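Long-range contacts in adenine Deaminase (Enterococcus faecalis, PDB 2ICS), which uses two zinc ions per subunit to deacetylate acetyl-(R)-mandelate in vitro, though with very low efficiency: residues G166-L170 with E198-L202; D243-G247 with T289-L293; I97-Y101 with E145-V150. All blocks are in the same frame, centred on the assembly; numbering follows the deposited sequence.

Interaction 1: G166-L170 with E198-L202; sequences GITPL and EILAL
Ile167 and Leu170 meet Glu198, Ile199 and Leu202 in an apolar contact with a water-bridged margin. It joins the start of helix 168-178 to helix 196-202 in the TIM barrel, well away from the chain centre. Ile167 is the hub. Its CG1 branch turns away from its own backbone nitrogen (chi1 -164°) and enters between Ile199 and Leu202. The end of that branch, CD1, lies 4.0 Å from CG1 of Ile199. Further back, Ile167 CG1 meets Leu202 CD2 at 3.8 Å. The second branch takes another direction. Ile167 CG2 and CB both lie beside the carboxylate of Glu198, with CG2 3.5 Å from OE1. The glutamate chain is extended, and this carries its acid group past the isoleucine. There a water joins the two segments. It accepts from Ile167 N at 3.3 Å and donates to Glu198 OE1 at 2.7 Å. The acid is thus linked indirectly to the backbone, while the methylene chain of Glu198 borders the apolar part. Leu170, three residues on, uses a single methyl. CD2 of Leu170 sits 3.9 Å from CB of Leu202 and 4.0 Å from CG2 of Ile199. The same methyl also lies near the carbonyl oxygen of Ile199. No direct hydrogen bond joins the segments; the contact consists of apolar packing and the water bridge. Burial is uneven: Leu170 and Ile199 are buried, whereas Ile167, Glu198 and Leu202 are partly exposed. On the inner side, Leu170 and Ile199 both rest on Met157 of strand 156-157 and Val187 of strand 186-189. Ile199 also touches Ile189, and Pro194 of the intervening loop packs on Ile167 and Ile199. The two helices are therefore fitted together over adjacent parallel strands.

Interaction 2: D243-G247 with T289-L293; sequences DIGHG and TMEKL
His246 and Lys292 form the close part of this contact, between the loop after strand 241-243 and helix 286-296. The lysine chain is extended and crosses the side chain of His246 at about a right angle. Its NZ comes to 2.9 Å from His246 NE2, while CD of Lys292 lies 3.7 Å from the same nitrogen. Lys292 NZ has other partners, the carbonyl oxygens of Pro282 and Thr344, to which it is hydrogen-bonded. The other side of the ring is tied to its own loop. His246 ND1 donates to Gly247 O at 2.7 Å, with an N-H...O angle of 153°. The acceptor lies in the ring plane, and the bond meets a lone pair of the carbonyl. This bond should restrict rotation of the imidazole. Gly247 O has a second partner in Ser346 OG.

The apolar part is looser, although it too is buried, and no touching residue faces solvent. Ile244 and Leu293 reach toward each other tip to tip, with CG1 of Ile244 4.0 Å from CD1 of Leu293. Thr289 CG2 stands farther off, at 4.3 Å from His246 CB. The hydroxyl of Thr289 bonds to Asp285 O, just before the helix.

The loop lies beside the binuclear zinc site. Gly245 O bonds ND1 of the zinc ligand His211, a second-shell link that probably helps to orient it. The 243-247 loop follows strand 241-243, bonds through its backbone to Ser268, Ser270 and Thr271, and packs its side chains against helix 286-296.

Interaction 3: I97-Y101 with E145-V150; sequences IHEFY and ELPDFV
An aromatic cluster of Phe100, Tyr101 and Phe149 joins helix 97-105 to the loop that leads from helix 136-145 into strand 150-152. Phe100 and Phe149 both rest on Val111 of strand 110-114. Phe149 is the centre of the cluster. One edge of Phe149 points at the face of Phe100 in a T-shaped pair, centroids 5.4 Å apart and planes at 81°. Its own face receives the edge of Tyr101 in an offset edge-to-face pair, with Tyr101 CD1 3.3 Å from Phe149 CG. Ile97 comes to the rim of the Phe149 ring, and its CD1 lies 3.7 Å from Val150 CG2. Leu146 divides its two methyls between two rings. CD2 sits over the face of Tyr101, 3.8 Å from the ring centroid. CD1 sits over the face of His98, 4.0 Å from that centroid. Both are CH-pi contacts.

At the outer margin His98 NE2 donates to Glu145 OE1 at 2.8 Å, with an N-H...O angle of 155°. The ring and carboxylate are nearly coplanar, and the oxygen is met on its anti side. The hydrogen bond fixes one edge of the imidazole while Leu146 covers a face. A carboxylate so placed probably favours the protonated histidine. The contact thus combines an apolar, largely aromatic interior with one hydrogen bond from histidine to carboxylate near solvent.

How the interactions relate
From the N terminus, interaction 3 comes first: helix 97-105 meets the chain at 145-150, closing a loop that contains strand 110-114 and helix 136-145. Interaction 1 follows, and 166-170 returns to 198-202 across a loop with strand 186-189. Interaction 2 comes last; its loop holds helices 253-261 and 275-279, and it ties the end of strand 241-243 to helix 286-296. The three stand in series, so none nests in or crosses another. They lie in separate regions of the TIM barrel, with centres 25 to 27 Å apart. Interactions 1 and 3 are peripheral joints among helices and turns, whereas interaction 2 lies closest to the chain centre, near the zinc ligands His211 and Asp272.

Interaction 1: G166-L170 with E198-L202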
loop_
_atom_site.group_PDB
_atom_site.type_symbol
_atom_site.label_atom_id
_atom_site.label_comp_id
_atom_site.label_asym_id
_atom_site.label_seq_id
_atom_site.Cartn_x
_atom_site.Cartn_y
_atom_site.Cartn_z
ATOM N N GLY A 166 25.243 4.475 -8.059
ATOM C CA GLY A 166 24.407 5.570 -8.529
ATOM C C GLY A 166 23.002 5.249 -9.019
ATOM O O GLY A 166 22.225 4.587 -8.331
ATOM N N ILE A 167 22.682 5.722 -10.222
ATOM C CA ILE A 167 21.361 5.527 -10.817
ATOM C C ILE A 167 21.252 4.225 -11.611
ATOM O O ILE A 167 20.154 3.805 -11.989
ATOM C CB ILE A 167 21.020 6.709 -11.763
ATOM C CG1 ILE A 167 19.523 6.734 -12.070
ATOM C CG2 ILE A 167 21.804 6.578 -13.063
ATOM C CD1 ILE A 167 18.654 7.039 -10.867
ATOM N N THR A 168 22.391 3.590 -11.855
ATOM C CA THR A 168 22.444 2.351 -12.623
ATOM C C THR A 168 21.420 1.281 -12.220
ATOM O O THR A 168 20.856 0.607 -13.080
ATOM C CB THR A 168 23.860 1.726 -12.564
ATOM O OG1 THR A 168 24.835 2.702 -12.958
ATOM C CG2 THR A 168 23.954 0.539 -13.506
ATOM N N PRO A 169 21.173 1.104 -10.910
ATOM C CA PRO A 169 20.199 0.086 -10.495
ATOM C C PRO A 169 18.795 0.337 -11.036
ATOM O O PRO A 169 18.068 -0.607 -11.358
ATOM C CB PRO A 169 20.255 0.157 -8.970
ATOM C CG PRO A 169 21.685 0.557 -8.716
ATOM C CD PRO A 169 21.881 1.649 -9.737
ATOM N N LEU A 170 18.415 1.608 -11.135
ATOM C CA LEU A 170 17.097 1.959 -11.643
ATOM C C LEU A 170 16.999 1.646 -13.132
ATOM O O LEU A 170 15.973 1.152 -13.597
ATOM C CB LEU A 170 16.796 3.442 -11.388
ATOM C CG LEU A 170 15.412 3.959 -11.814
ATOM C CD1 LEU A 170 14.309 3.129 -11.158
ATOM C CD2 LEU A 170 15.275 5.425 -11.427
ATOM N N GLU A 198 17.022 12.968 -10.962
ATOM C CA GLU A 198 17.594 11.932 -11.811
ATOM C C GLU A 198 16.701 10.691 -11.759
ATOM O O GLU A 198 16.543 9.984 -12.744
ATOM C CB GLU A 198 19.009 11.600 -11.321
ATOM C CG GLU A 198 19.854 10.793 -12.289
ATOM C CD GLU A 198 21.281 10.589 -11.788
ATOM O OE1 GLU A 198 22.089 9.996 -12.535
ATOM O OE2 GLU A 198 21.590 11.015 -10.651
ATOM N N ILE A 199 16.120 10.438 -10.592
ATOM C CA ILE A 199 15.231 9.299 -10.393
ATOM C C ILE A 199 13.898 9.512 -11.100
ATOM O O ILE A 199 13.423 8.643 -11.838
ATOM C CB ILE A 199 14.952 9.079 -8.892
ATOM C CG1 ILE A 199 16.242 8.673 -8.181
ATOM C CG2 ILE A 199 13.882 8.020 -8.703
ATOM C CD1 ILE A 199 16.093 8.519 -6.683
ATOM N N LEU A 200 13.298 10.672 -10.863
ATOM C CA LEU A 200 12.012 11.011 -11.456
ATOM C C LEU A 200 12.088 11.063 -12.971
ATOM O O LEU A 200 11.122 10.733 -13.660
ATOM C CB LEU A 200 11.517 12.354 -10.907
ATOM C CG LEU A 200 11.115 12.381 -9.426
ATOM C CD1 LEU A 200 10.790 13.801 -9.004
ATOM C CD2 LEU A 200 9.906 11.497 -9.199
ATOM N N ALA A 201 13.246 11.466 -13.485
ATOM C CA ALA A 201 13.448 11.567 -14.925
ATOM C C ALA A 201 13.337 10.217 -15.632
ATOM O O ALA A 201 12.890 10.145 -16.776
ATOM C CB ALA A 201 14.807 12.191 -15.213
ATOM N N LEU A 202 13.738 9.147 -14.955
ATOM C CA LEU A 202 13.680 7.819 -15.557
ATOM C C LEU A 202 12.347 7.098 -15.368
ATOM O O LEU A 202 12.050 6.133 -16.071
ATOM C CB LEU A 202 14.819 6.949 -15.022
ATOM C CG LEU A 202 16.212 7.181 -15.619
ATOM C CD1 LEU A 202 16.702 8.589 -15.310
ATOM C CD2 LEU A 202 17.173 6.144 -15.047
HETATM O O HOH W 1 23.917 8.604 -11.107
#

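Interaction 2: D243-G247 with T289-L293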
loop_
_atom_site.group_PDB
_atom_site.type_symbol
_atom_site.label_atom_id
_atom_site.label_comp_id
_atom_site.label_asym_id
_atom_site.label_seq_id
_atom_site.Cartn_x
_atom_site.Cartn_y
_atom_site.Cartn_z
ATOM N N ASP A 243 2.978 7.259 -3.869
ATOM C CA ASP A 243 2.532 6.349 -2.815
ATOM C C ASP A 243 3.156 6.807 -1.496
ATOM O O ASP A 243 4.347 7.102 -1.447
ATOM C CB ASP A 243 2.985 4.926 -3.168
ATOM C CG ASP A 243 2.543 3.888 -2.156
ATOM O OD1 ASP A 243 1.335 3.555 -2.101
ATOM O OD2 ASP A 243 3.418 3.395 -1.416
ATOM N N ILE A 244 2.355 6.862 -0.437
ATOM C CA ILE A 244 2.830 7.302 0.878
ATOM C C ILE A 244 3.974 6.480 1.493
ATOM O O ILE A 244 5.030 7.028 1.796
ATOM C CB ILE A 244 1.667 7.354 1.908
ATOM C CG1 ILE A 244 0.635 8.408 1.491
ATOM C CG2 ILE A 244 2.210 7.700 3.301
ATOM C CD1 ILE A 244 1.162 9.833 1.507
ATOM N N GLY A 245 3.764 5.179 1.691
ATOM C CA GLY A 245 4.795 4.342 2.293
ATOM C C GLY A 245 5.366 5.000 3.544
ATOM O O GLY A 245 6.580 5.135 3.675
ATOM N N HIS A 246 4.486 5.393 4.466
ATOM C CA HIS A 246 4.867 6.092 5.700
ATOM C C HIS A 246 6.210 5.684 6.290
ATOM O O HIS A 246 7.146 6.487 6.328
ATOM C CB HIS A 246 3.783 5.937 6.768
ATOM C CG HIS A 246 3.950 6.872 7.931
ATOM N ND1 HIS A 246 5.075 6.871 8.728
ATOM C CD2 HIS A 246 3.147 7.849 8.415
ATOM C CE1 HIS A 246 4.957 7.808 9.653
ATOM N NE2 HIS A 246 3.797 8.416 9.487
ATOM N N GLY A 247 6.297 4.446 6.768
ATOM C CA GLY A 247 7.544 3.963 7.327
ATOM C C GLY A 247 8.065 4.714 8.541
ATOM O O GLY A 247 7.474 5.685 9.017
ATOM N N THR A 289 -2.553 5.702 9.545
ATOM C CA THR A 289 -1.940 6.422 8.444
ATOM C C THR A 289 -3.046 7.194 7.724
ATOM O O THR A 289 -2.846 8.323 7.288
ATOM C CB THR A 289 -1.254 5.448 7.467
ATOM O OG1 THR A 289 -0.367 4.594 8.201
ATOM C CG2 THR A 289 -0.446 6.212 6.429
HETATM N N MSE A 290 -4.217 6.575 7.616
HETATM C CA MSE A 290 -5.362 7.205 6.973
HETATM C C MSE A 290 -5.812 8.440 7.770
HETATM O O MSE A 290 -6.186 9.460 7.190
HETATM C CB MSE A 290 -6.508 6.195 6.862
HETATM C CG MSE A 290 -6.187 5.009 5.946
HETATM SE SE MSE A 290 -7.409 3.516 6.171
HETATM C CE MSE A 290 -9.000 4.321 5.433
ATOM N N GLU A 291 -5.766 8.340 9.099
ATOM C CA GLU A 291 -6.157 9.448 9.960
ATOM C C GLU A 291 -5.157 10.595 9.826
ATOM O O GLU A 291 -5.491 11.751 10.081
ATOM C CB GLU A 291 -6.231 8.991 11.421
ATOM C CG GLU A 291 -7.194 7.836 11.650
ATOM C CD GLU A 291 -7.049 7.224 13.024
ATOM O OE1 GLU A 291 -5.934 7.286 13.582
ATOM O OE2 GLU A 291 -8.044 6.670 13.540
ATOM N N LYS A 292 -3.927 10.277 9.429
ATOM C CA LYS A 292 -2.917 11.319 9.258
ATOM C C LYS A 292 -3.216 12.154 8.015
ATOM O O LYS A 292 -3.070 13.373 8.026
ATOM C CB LYS A 292 -1.518 10.706 9.174
ATOM C CG LYS A 292 -1.038 10.137 10.508
ATOM C CD LYS A 292 0.358 9.526 10.417
ATOM C CE LYS A 292 0.764 8.935 11.765
ATOM N NZ LYS A 292 2.010 8.130 11.698
ATOM N N LEU A 293 -3.643 11.510 6.935
ATOM C CA LEU A 293 -3.971 12.273 5.737
ATOM C C LEU A 293 -5.304 12.979 5.922
ATOM O O LEU A 293 -5.615 13.939 5.220
ATOM C CB LEU A 293 -3.992 11.360 4.518
ATOM C CG LEU A 293 -2.513 11.124 4.200
ATOM C CD1 LEU A 293 -2.231 9.659 3.995
ATOM C CD2 LEU A 293 -2.125 11.970 3.000
#

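Interaction 3: I97-Y101 with E145-V150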
loop_
_atom_site.group_PDB
_atom_site.type_symbol
_atom_site.label_atom_id
_atom_site.label_comp_id
_atom_site.label_asym_id
_atom_site.label_seq_id
_atom_site.Cartn_x
_atom_site.Cartn_y
_atom_site.Cartn_z
ATOM N N ILE A 97 12.018 -15.695 -2.498
ATOM C CA ILE A 97 10.594 -15.414 -2.614
ATOM C C ILE A 97 9.710 -16.662 -2.466
ATOM O O ILE A 97 8.565 -16.576 -2.004
ATOM C CB ILE A 97 10.292 -14.707 -3.952
ATOM C CG1 ILE A 97 8.858 -14.177 -3.943
ATOM C CG2 ILE A 97 10.533 -15.665 -5.118
ATOM C CD1 ILE A 97 8.598 -13.126 -4.989
ATOM N N HIS A 98 10.241 -17.821 -2.848
ATOM C CA HIS A 98 9.489 -19.066 -2.736
ATOM C C HIS A 98 9.246 -19.434 -1.277
ATOM O O HIS A 98 8.148 -19.855 -0.911
ATOM C CB HIS A 98 10.228 -20.194 -3.453
ATOM C CG HIS A 98 9.918 -20.278 -4.915
ATOM N ND1 HIS A 98 8.745 -20.823 -5.395
ATOM C CD2 HIS A 98 10.607 -19.853 -6.000
ATOM C CE1 HIS A 98 8.726 -20.729 -6.713
ATOM N NE2 HIS A 98 9.844 -20.144 -7.106
ATOM N N GLU A 99 10.264 -19.271 -0.443
ATOM C CA GLU A 99 10.123 -19.579 0.971
ATOM C C GLU A 99 9.071 -18.643 1.562
ATOM O O GLU A 99 8.304 -19.025 2.448
ATOM C CB GLU A 99 11.451 -19.378 1.695
ATOM C CG GLU A 99 11.471 -19.940 3.101
ATOM C CD GLU A 99 12.683 -19.492 3.885
ATOM O OE1 GLU A 99 13.725 -19.207 3.253
ATOM O OE2 GLU A 99 12.598 -19.434 5.133
ATOM N N PHE A 100 9.047 -17.409 1.064
ATOM C CA PHE A 100 8.091 -16.407 1.526
ATOM C C PHE A 100 6.698 -16.773 1.019
ATOM O O PHE A 100 5.721 -16.723 1.767
ATOM C CB PHE A 100 8.515 -15.019 1.018
ATOM C CG PHE A 100 7.522 -13.916 1.305
ATOM C CD1 PHE A 100 6.699 -13.961 2.427
ATOM C CD2 PHE A 100 7.439 -12.811 0.459
ATOM C CE1 PHE A 100 5.803 -12.919 2.707
ATOM C CE2 PHE A 100 6.552 -11.765 0.727
ATOM C CZ PHE A 100 5.729 -11.818 1.855
ATOM N N TYR A 101 6.621 -17.162 -0.249
ATOM C CA TYR A 101 5.357 -17.544 -0.866
ATOM C C TYR A 101 4.642 -18.667 -0.112
ATOM O O TYR A 101 3.429 -18.606 0.097
ATOM C CB TYR A 101 5.589 -17.981 -2.312
ATOM C CG TYR A 101 4.347 -18.496 -3.006
ATOM C CD1 TYR A 101 3.306 -17.634 -3.349
ATOM C CD2 TYR A 101 4.209 -19.848 -3.314
ATOM C CE1 TYR A 101 2.158 -18.108 -3.986
ATOM C CE2 TYR A 101 3.065 -20.331 -3.949
ATOM C CZ TYR A 101 2.046 -19.459 -4.282
ATOM O OH TYR A 101 0.918 -19.938 -4.912
ATOM N N GLU A 145 7.372 -17.996 -12.480
ATOM C CA GLU A 145 7.155 -19.073 -11.522
ATOM C C GLU A 145 5.986 -18.844 -10.566
ATOM O O GLU A 145 5.326 -19.799 -10.151
ATOM C CB GLU A 145 8.441 -19.317 -10.719
ATOM C CG GLU A 145 9.516 -20.073 -11.494
ATOM C CD GLU A 145 10.897 -19.957 -10.869
ATOM O OE1 GLU A 145 11.034 -20.210 -9.652
ATOM O OE2 GLU A 145 11.849 -19.616 -11.603
ATOM N N LEU A 146 5.728 -17.588 -10.212
ATOM C CA LEU A 146 4.637 -17.276 -9.294
ATOM C C LEU A 146 3.789 -16.104 -9.791
ATOM O O LEU A 146 3.807 -15.024 -9.207
ATOM C CB LEU A 146 5.205 -16.953 -7.908
ATOM C CG LEU A 146 6.044 -18.041 -7.233
ATOM C CD1 LEU A 146 6.749 -17.464 -6.018
ATOM C CD2 LEU A 146 5.162 -19.215 -6.838
ATOM N N PRO A 147 3.032 -16.307 -10.882
ATOM C CA PRO A 147 2.178 -15.258 -11.450
ATOM C C PRO A 147 1.053 -14.854 -10.496
ATOM O O PRO A 147 0.584 -13.715 -10.523
ATOM C CB PRO A 147 1.625 -15.903 -12.722
ATOM C CG PRO A 147 2.621 -16.971 -13.049
ATOM C CD PRO A 147 2.968 -17.527 -11.702
ATOM N N ASP A 148 0.623 -15.797 -9.664
ATOM C CA ASP A 148 -0.453 -15.548 -8.708
ATOM C C ASP A 148 0.049 -14.859 -7.441
ATOM O O ASP A 148 -0.725 -14.624 -6.512
ATOM C CB ASP A 148 -1.123 -16.867 -8.303
ATOM C CG ASP A 148 -1.575 -17.697 -9.495
ATOM O OD1 ASP A 148 -2.312 -17.162 -10.357
ATOM O OD2 ASP A 148 -1.199 -18.892 -9.560
ATOM N N PHE A 149 1.338 -14.539 -7.392
ATOM C CA PHE A 149 1.893 -13.916 -6.202
ATOM C C PHE A 149 2.679 -12.645 -6.483
ATOM O O PHE A 149 2.518 -11.647 -5.787
ATOM C CB PHE A 149 2.786 -14.914 -5.469
ATOM C CG PHE A 149 3.291 -14.416 -4.146
ATOM C CD1 PHE A 149 2.413 -14.204 -3.087
ATOM C CD2 PHE A 149 4.642 -14.143 -3.963
ATOM C CE1 PHE A 149 2.870 -13.727 -1.863
ATOM C CE2 PHE A 149 5.114 -13.664 -2.737
ATOM C CZ PHE A 149 4.223 -13.456 -1.686
ATOM N N VAL A 150 3.535 -12.697 -7.498
ATOM C CA VAL A 150 4.367 -11.565 -7.882
ATOM C C VAL A 150 3.591 -10.555 -8.719
ATOM O O VAL A 150 3.211 -10.848 -9.849
ATOM C CB VAL A 150 5.580 -12.043 -8.696
ATOM C CG1 VAL A 150 6.471 -10.866 -9.057
ATOM C CG2 VAL A 150 6.359 -13.081 -7.896
#